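Local structure of DNA-(apurinic or apyrimidinic site) endonuclease 2 (Xenopus laevis, 6WCD) at residues A[154-165]-A[206-214]. The protein incises DNA at abasic sites, weakly, and degrades DNA ends in the 3'-to-5' direction, serving base excision repair and the response to oxidative damage. Sequence-based numbering, arbitrary orientation.
With BU1 (1,4-butanediol), chain G.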
ATOM      1  N   LYS A 154     -17.987   9.422   2.233  1.00 18.84           N
ATOM      2  CA  LYS A 154     -18.305   8.186   1.527  1.00 20.06           C
ATOM      3  C   LYS A 154     -18.068   8.345   0.027  1.00 16.17           C
ATOM      4  O   LYS A 154     -17.497   7.476  -0.616  1.00 17.75           O
ATOM      5  CB  LYS A 154     -19.736   7.762   1.803  1.00 25.52           C
ATOM      6  CG  LYS A 154     -20.073   6.409   1.214  1.00 30.07           C
ATOM      7  CD  LYS A 154     -21.573   6.108   1.403  1.00 52.65           C
ATOM      8  CE  LYS A 154     -21.969   4.820   0.693  1.00 65.44           C
ATOM      9  NZ  LYS A 154     -23.380   4.404   0.965  1.00 68.43           N
ATOM     10  N   THR A 155     -18.466   9.503  -0.495  1.00 16.79           N
ATOM     11  CA  THR A 155     -18.208   9.788  -1.907  1.00 16.80           C
ATOM     12  C   THR A 155     -16.725   9.865  -2.184  1.00 15.85           C
ATOM     13  O   THR A 155     -16.221   9.266  -3.143  1.00 15.95           O
ATOM     14  CB  THR A 155     -18.845  11.124  -2.271  1.00 17.73           C
ATOM     15  OG1 THR A 155     -20.238  11.116  -1.942  1.00 18.72           O
ATOM     16  CG2 THR A 155     -18.705  11.394  -3.750  1.00 19.57           C
ATOM     17  N   TYR A 156     -15.982  10.525  -1.298  1.00 15.39           N
ATOM     18  CA  TYR A 156     -14.529  10.585  -1.440  1.00 14.56           C
ATOM     19  C   TYR A 156     -13.915   9.199  -1.536  1.00 13.91           C
ATOM     20  O   TYR A 156     -13.055   8.936  -2.353  1.00 13.71           O
ATOM     21  CB  TYR A 156     -13.970  11.401  -0.249  1.00 15.57           C
ATOM     22  CG  TYR A 156     -12.491  11.656  -0.218  1.00 13.78           C
ATOM     23  CD1 TYR A 156     -11.951  12.711  -0.911  1.00 19.17           C
ATOM     24  CD2 TYR A 156     -11.645  10.880   0.520  1.00 15.54           C
ATOM     25  CE1 TYR A 156     -10.582  12.935  -0.919  1.00 17.49           C
ATOM     26  CE2 TYR A 156     -10.255  11.091   0.521  1.00 15.91           C
ATOM     27  CZ  TYR A 156      -9.776  12.192  -0.181  1.00 14.88           C
ATOM     28  OH  TYR A 156      -8.395  12.418  -0.189  1.00 18.25           O
ATOM     29  N   LYS A 157     -14.354   8.278  -0.664  1.00 14.11           N
ATOM     30  CA  LYS A 157     -13.795   6.942  -0.642  1.00 14.32           C
ATOM     31  C   LYS A 157     -14.035   6.211  -1.979  1.00 13.34           C
ATOM     32  O   LYS A 157     -13.118   5.568  -2.525  1.00 13.95           O
ATOM     33  CB  LYS A 157     -14.423   6.165   0.536  1.00 15.09           C
ATOM     34  CG  LYS A 157     -13.871   4.736   0.650  1.00 15.94           C
ATOM     35  CD  LYS A 157     -14.602   3.977   1.779  1.00 19.92           C
ATOM     36  CE  LYS A 157     -13.902   2.617   1.965  1.00 23.31           C
ATOM     37  NZ  LYS A 157     -14.556   1.777   2.998  1.00 27.15           N
ATOM     38  N   LEU A 158     -15.271   6.316  -2.493  1.00 14.98           N
ATOM     39  CA  LEU A 158     -15.609   5.610  -3.734  1.00 15.90           C
ATOM     40  C   LEU A 158     -14.855   6.231  -4.914  1.00 14.71           C
ATOM     41  O   LEU A 158     -14.390   5.511  -5.799  1.00 16.53           O
ATOM     42  CB  LEU A 158     -17.112   5.612  -3.947  1.00 18.72           C
ATOM     43  CG  LEU A 158     -17.895   4.910  -2.813  1.00 23.22           C
ATOM     44  CD1 LEU A 158     -19.389   5.107  -2.977  1.00 26.64           C
ATOM     45  CD2 LEU A 158     -17.580   3.432  -2.840  1.00 26.76           C
ATOM     46  N   ARG A 159     -14.713   7.564  -4.904  1.00 15.22           N
ATOM     47  CA  ARG A 159     -13.921   8.218  -5.958  1.00 14.74           C
ATOM     48  C   ARG A 159     -12.458   7.868  -5.878  1.00 14.70           C
ATOM     49  O   ARG A 159     -11.802   7.696  -6.907  1.00 13.80           O
ATOM     50  CB  ARG A 159     -14.165   9.712  -5.899  1.00 15.25           C
ATOM     51  CG  ARG A 159     -15.621  10.102  -6.230  1.00 18.27           C
ATOM     52  CD  ARG A 159     -15.951   9.851  -7.655  1.00 19.25           C
ATOM     53  NE  ARG A 159     -15.410  10.931  -8.468  1.00 17.42           N
ATOM     54  CZ  ARG A 159     -15.707  11.104  -9.737  1.00 24.97           C
ATOM     55  NH1 ARG A 159     -16.432  10.192 -10.366  1.00 27.95           N
ATOM     56  NH2 ARG A 159     -15.283  12.199 -10.364  1.00 24.32           N
ATOM     57  N   PHE A 160     -11.920   7.676  -4.666  1.00 13.11           N
ATOM     58  CA  PHE A 160     -10.544   7.218  -4.513  1.00 12.30           C
ATOM     59  C   PHE A 160     -10.351   5.836  -5.108  1.00 13.26           C
ATOM     60  O   PHE A 160      -9.390   5.598  -5.814  1.00 13.15           O
ATOM     61  CB  PHE A 160     -10.164   7.245  -3.039  1.00 14.10           C
ATOM     62  CG  PHE A 160      -8.724   6.989  -2.769  1.00 12.79           C
ATOM     63  CD1 PHE A 160      -8.244   5.706  -2.560  1.00 13.16           C
ATOM     64  CD2 PHE A 160      -7.825   8.035  -2.708  1.00 14.76           C
ATOM     65  CE1 PHE A 160      -6.872   5.487  -2.307  1.00 12.52           C
ATOM     66  CE2 PHE A 160      -6.462   7.815  -2.462  1.00 15.95           C
ATOM     67  CZ  PHE A 160      -6.009   6.547  -2.260  1.00 13.60           C
ATOM     68  N   TYR A 161     -11.294   4.922  -4.837  1.00 13.93           N
ATOM     69  CA  TYR A 161     -11.252   3.612  -5.452  1.00 13.44           C
ATOM     70  C   TYR A 161     -11.273   3.700  -6.976  1.00 12.98           C
ATOM     71  O   TYR A 161     -10.514   2.980  -7.637  1.00 14.54           O
ATOM     72  CB  TYR A 161     -12.447   2.807  -5.002  1.00 14.63           C
ATOM     73  CG  TYR A 161     -12.427   2.246  -3.598  1.00 13.49           C
ATOM     74  CD1 TYR A 161     -11.268   1.990  -2.921  1.00 16.46           C
ATOM     75  CD2 TYR A 161     -13.617   1.866  -3.007  1.00 16.66           C
ATOM     76  CE1 TYR A 161     -11.303   1.396  -1.644  1.00 14.89           C
ATOM     77  CE2 TYR A 161     -13.650   1.258  -1.735  1.00 20.69           C
ATOM     78  CZ  TYR A 161     -12.473   1.023  -1.083  1.00 17.77           C
ATOM     79  OH  TYR A 161     -12.538   0.379   0.187  1.00 19.38           O
ATOM     80  N   HIS A 162     -12.104   4.589  -7.526  1.00 14.10           N
ATOM     81  CA  HIS A 162     -12.172   4.684  -8.983  1.00 14.38           C
ATOM     82  C   HIS A 162     -10.870   5.242  -9.534  1.00 16.11           C
ATOM     83  O   HIS A 162     -10.355   4.742 -10.548  1.00 16.95           O
ATOM     84  CB  HIS A 162     -13.358   5.572  -9.359  1.00 17.05           C
ATOM     85  CG  HIS A 162     -13.608   5.675 -10.827  1.00 31.29           C
ATOM     86  ND1 HIS A 162     -13.759   4.575 -11.640  1.00 42.13           N
ATOM     87  CD2 HIS A 162     -13.797   6.758 -11.620  1.00 51.36           C
ATOM     88  CE1 HIS A 162     -13.992   4.975 -12.881  1.00 45.77           C
ATOM     89  NE2 HIS A 162     -14.018   6.295 -12.895  1.00 41.13           N
ATOM     90  N   LEU A 163     -10.284   6.209  -8.859  1.00 13.94           N
ATOM     91  CA  LEU A 163      -8.974   6.710  -9.299  1.00 14.65           C
ATOM     92  C   LEU A 163      -7.881   5.643  -9.199  1.00 13.56           C
ATOM     93  O   LEU A 163      -7.015   5.533 -10.090  1.00 15.05           O
ATOM     94  CB  LEU A 163      -8.594   7.949  -8.473  1.00 15.82           C
ATOM     95  CG  LEU A 163      -7.263   8.652  -8.819  1.00 16.57           C
ATOM     96  CD1 LEU A 163      -7.376   9.158 -10.229  1.00 19.70           C
ATOM     97  CD2 LEU A 163      -7.039   9.797  -7.814  1.00 18.98           C
ATOM     98  N   LEU A 164      -7.853   4.893  -8.118  1.00 12.62           N
ATOM     99  CA  LEU A 164      -6.890   3.809  -7.953  1.00 12.67           C
ATOM    100  C   LEU A 164      -7.011   2.797  -9.071  1.00 14.16           C
ATOM    101  O   LEU A 164      -5.997   2.407  -9.662  1.00 14.91           O
ATOM    102  CB  LEU A 164      -7.128   3.157  -6.597  1.00 13.45           C
ATOM    103  CG  LEU A 164      -6.352   1.865  -6.327  1.00 13.63           C
ATOM    104  CD1 LEU A 164      -4.847   2.103  -6.377  1.00 14.50           C
ATOM    105  CD2 LEU A 164      -6.773   1.354  -4.945  1.00 15.25           C
ATOM    106  N   GLN A 165      -8.234   2.375  -9.401  1.00 14.18           N
ATOM    107  CA  GLN A 165      -8.418   1.446 -10.515  1.00 15.00           C
ATOM    108  C   GLN A 165      -7.914   2.035 -11.812  1.00 14.75           C
ATOM    109  O   GLN A 165      -7.216   1.353 -12.604  1.00 16.34           O
ATOM    110  CB  GLN A 165      -9.884   1.028 -10.614  1.00 17.22           C
ATOM    111  CG  GLN A 165     -10.156   0.124 -11.757  1.00 16.46           C
ATOM    112  CD  GLN A 165     -11.500  -0.510 -11.685  1.00 21.18           C
ATOM    113  OE1 GLN A 165     -12.367  -0.086 -10.930  1.00 23.55           O
ATOM    114  NE2 GLN A 165     -11.710  -1.527 -12.531  1.00 24.41           N
ATOM    115  N   PRO A 206     -21.294  -0.558  -1.782  1.00 26.08           N
ATOM    116  CA  PRO A 206     -20.633  -0.048  -3.009  1.00 28.23           C
ATOM    117  C   PRO A 206     -19.124  -0.266  -3.046  1.00 27.76           C
ATOM    118  O   PRO A 206     -18.569  -0.420  -4.146  1.00 27.09           O
ATOM    119  CB  PRO A 206     -20.994   1.453  -3.011  1.00 31.21           C
ATOM    120  CG  PRO A 206     -21.324   1.766  -1.622  1.00 41.98           C
ATOM    121  CD  PRO A 206     -21.964   0.535  -1.043  1.00 32.87           C
ATOM    122  N   GLY A 207     -18.451  -0.328  -1.900  1.00 23.81           N
ATOM    123  CA  GLY A 207     -17.033  -0.626  -1.903  1.00 23.40           C
ATOM    124  C   GLY A 207     -16.787  -2.070  -2.268  1.00 25.42           C
ATOM    125  O   GLY A 207     -15.826  -2.403  -2.970  1.00 23.47           O
ATOM    126  N   ARG A 208     -17.673  -2.954  -1.800  1.00 25.54           N
ATOM    127  CA  ARG A 208     -17.532  -4.362  -2.123  1.00 22.33           C
ATOM    128  C   ARG A 208     -17.903  -4.621  -3.562  1.00 24.80           C
ATOM    129  O   ARG A 208     -17.252  -5.440  -4.232  1.00 24.04           O
ATOM    130  CB  ARG A 208     -18.391  -5.178  -1.158  1.00 25.08           C
ATOM    131  CG  ARG A 208     -18.216  -6.620  -1.267  1.00 24.56           C
ATOM    132  CD  ARG A 208     -18.924  -7.283  -0.094  1.00 37.43           C
ATOM    133  NE  ARG A 208     -18.217  -6.975   1.148  1.00 29.53           N
ATOM    134  CZ  ARG A 208     -18.737  -6.471   2.255  1.00 36.90           C
ATOM    135  NH1 ARG A 208     -20.035  -6.169   2.361  1.00 33.80           N
ATOM    136  NH2 ARG A 208     -17.945  -6.269   3.279  1.00 31.90           N
ATOM    137  N   GLN A 209     -18.875  -3.892  -4.094  1.00 22.95           N
ATOM    138  CA  GLN A 209     -19.144  -3.984  -5.525  1.00 25.57           C
ATOM    139  C   GLN A 209     -17.904  -3.580  -6.307  1.00 22.16           C
ATOM    140  O   GLN A 209     -17.583  -4.176  -7.352  1.00 23.75           O
ATOM    141  CB  GLN A 209     -20.335  -3.104  -5.919  1.00 26.92           C
ATOM    142  CG  GLN A 209     -21.657  -3.608  -5.375  1.00 37.57           C
ATOM    143  CD  GLN A 209     -22.803  -2.642  -5.672  1.00 67.93           C
ATOM    144  OE1 GLN A 209     -22.578  -1.501  -6.081  1.00 72.19           O
ATOM    145  NE2 GLN A 209     -24.032  -3.098  -5.467  1.00 68.76           N
ATOM    146  N   TRP A 210     -17.235  -2.517  -5.863  1.00 22.46           N
ATOM    147  CA  TRP A 210     -16.016  -2.084  -6.547  1.00 21.33           C
ATOM    148  C   TRP A 210     -14.974  -3.183  -6.540  1.00 18.61           C
ATOM    149  O   TRP A 210     -14.391  -3.522  -7.585  1.00 21.61           O
ATOM    150  CB  TRP A 210     -15.470  -0.795  -5.897  1.00 22.44           C
ATOM    151  CG  TRP A 210     -14.148  -0.464  -6.499  1.00 19.74           C
ATOM    152  CD1 TRP A 210     -13.950   0.069  -7.727  1.00 22.06           C
ATOM    153  CD2 TRP A 210     -12.894  -0.753  -5.958  1.00 17.48           C
ATOM    154  NE1 TRP A 210     -12.609   0.173  -7.974  1.00 21.54           N
ATOM    155  CE2 TRP A 210     -11.920  -0.357  -6.915  1.00 18.21           C
ATOM    156  CE3 TRP A 210     -12.446  -1.294  -4.752  1.00 19.58           C
ATOM    157  CZ2 TRP A 210     -10.561  -0.479  -6.672  1.00 18.52           C
ATOM    158  CZ3 TRP A 210     -11.105  -1.412  -4.526  1.00 20.77           C
ATOM    159  CH2 TRP A 210     -10.170  -1.014  -5.492  1.00 19.18           C
ATOM    160  N   LEU A 211     -14.730  -3.774  -5.373  1.00 20.04           N
ATOM    161  CA  LEU A 211     -13.734  -4.831  -5.264  1.00 23.39           C
ATOM    162  C   LEU A 211     -14.102  -6.025  -6.126  1.00 26.07           C
ATOM    163  O   LEU A 211     -13.217  -6.635  -6.764  1.00 26.31           O
ATOM    164  CB  LEU A 211     -13.624  -5.290  -3.815  1.00 32.94           C
ATOM    165  CG  LEU A 211     -12.394  -5.020  -2.986  1.00 38.26           C
ATOM    166  CD1 LEU A 211     -12.418  -5.933  -1.784  1.00 33.40           C
ATOM    167  CD2 LEU A 211     -11.098  -5.153  -3.761  1.00 23.10           C
ATOM    168  N   ASN A 212     -15.393  -6.424  -6.129  1.00 21.17           N
ATOM    169  CA  ASN A 212     -15.828  -7.567  -6.894  1.00 22.39           C
ATOM    170  C   ASN A 212     -15.469  -7.424  -8.363  1.00 26.39           C
ATOM    171  O   ASN A 212     -15.145  -8.420  -9.017  1.00 31.50           O
ATOM    172  CB  ASN A 212     -17.334  -7.778  -6.770  1.00 25.82           C
ATOM    173  CG  ASN A 212     -17.786  -8.306  -5.406  1.00 36.27           C
ATOM    174  OD1 ASN A 212     -17.043  -8.954  -4.698  1.00 36.34           O
ATOM    175  ND2 ASN A 212     -19.067  -8.060  -5.069  1.00 44.64           N
ATOM    176  N   GLN A 213     -15.612  -6.221  -8.938  1.00 22.34           N
ATOM    177  CA  GLN A 213     -15.278  -6.064 -10.349  1.00 23.64           C
ATOM    178  C   GLN A 213     -13.810  -5.768 -10.577  1.00 24.62           C
ATOM    179  O   GLN A 213     -13.313  -6.012 -11.691  1.00 27.63           O
ATOM    180  CB  GLN A 213     -16.156  -4.986 -11.012  1.00 23.92           C
ATOM    181  CG  GLN A 213     -16.076  -3.629 -10.390  1.00 25.51           C
ATOM    182  CD  GLN A 213     -14.900  -2.817 -10.900  1.00 24.74           C
ATOM    183  OE1 GLN A 213     -14.614  -2.770 -12.106  1.00 29.08           O
ATOM    184  NE2 GLN A 213     -14.239  -2.159  -9.995  1.00 22.81           N
ATOM    185  N   PHE A 214     -13.090  -5.300  -9.559  1.00 19.99           N
ATOM    186  CA  PHE A 214     -11.674  -5.010  -9.716  1.00 20.93           C
ATOM    187  C   PHE A 214     -10.851  -6.297  -9.677  1.00 20.57           C
ATOM    188  O   PHE A 214      -9.830  -6.429 -10.394  1.00 21.18           O
ATOM    189  CB  PHE A 214     -11.225  -4.046  -8.595  1.00 20.66           C
ATOM    190  CG  PHE A 214      -9.829  -3.578  -8.729  1.00 19.53           C
ATOM    191  CD1 PHE A 214      -9.425  -2.847  -9.837  1.00 17.41           C
ATOM    192  CD2 PHE A 214      -8.926  -3.838  -7.746  1.00 21.44           C
ATOM    193  CE1 PHE A 214      -8.145  -2.419  -9.981  1.00 19.66           C
ATOM    194  CE2 PHE A 214      -7.616  -3.394  -7.877  1.00 26.63           C
ATOM    195  CZ  PHE A 214      -7.252  -2.680  -8.989  1.00 20.27           C
TER
HETATM  196  C1  BU1 G 406     -16.544  -0.604   3.373  1.00 65.37           C
HETATM  197  C2  BU1 G 406     -16.949  -0.363   1.910  1.00 64.72           C
HETATM  198  C3  BU1 G 406     -17.113   1.127   1.579  1.00 64.77           C
HETATM  199  C4  BU1 G 406     -18.517   1.436   1.045  1.00 60.73           C
HETATM  200  O5  BU1 G 406     -17.029  -1.858   3.799  1.00 67.53           O
HETATM  201  O6  BU1 G 406     -18.927   2.679   1.560  1.00 66.57           O
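Tyr161 lays its ring almost flat against the six-membered ring of Trp210 in an offset stack, centroids 4.3 Å apart and planes 5° from parallel. Tyr161 CB sits over the five-membered ring of Trp210 as a CH-pi contact, 3.7 Å from its centroid, and the two rings of the indole are thus met on one face by the ring and the CB of Tyr161. Phe214 CB lies over the opposite face, and Leu164 CD2 approaches CH2. With CG anti to the backbone N (chi1 173°), Trp210 carries its indole across to the facing helix, where NE1 makes a weak, bent bond to Gln165 OE1. Gln165 OE1 also takes a straighter bond, 2.9 Å long, from Gln213 NE2, while Gln165 NE2 returns one to Gln213 OE1 at 3.2 Å, on a lone pair in the carbonyl plane. The two amides thus pair reciprocally, their planes 39° apart, and Gln213 NE2 folds back to Trp210 O as well. Gln165 CG rests 3.6 Å from Phe214 CD1. Without the indole, as with an alanine at Trp210, one face of Tyr161 would probably lose its stacking partner and a gap would open between the helices. At the other end Leu158 CD2 meets Pro206 CB, and the bare CA of Gly207 comes 3.9 Å from Tyr161 CE2, beside a butanediol bordered by Lys154 and Lys157. Tyr161 OH bonds to Val184 O and Thr186 OG1, next to Asn185, the probable transition-state stabiliser. The axes of the two nearly parallel segments come within 10.5 Å, and both flank a sheet of the DNase I-like nuclease domain: Leu164 packs on strand 133-142, Leu211 and Phe214 on strand 269-278.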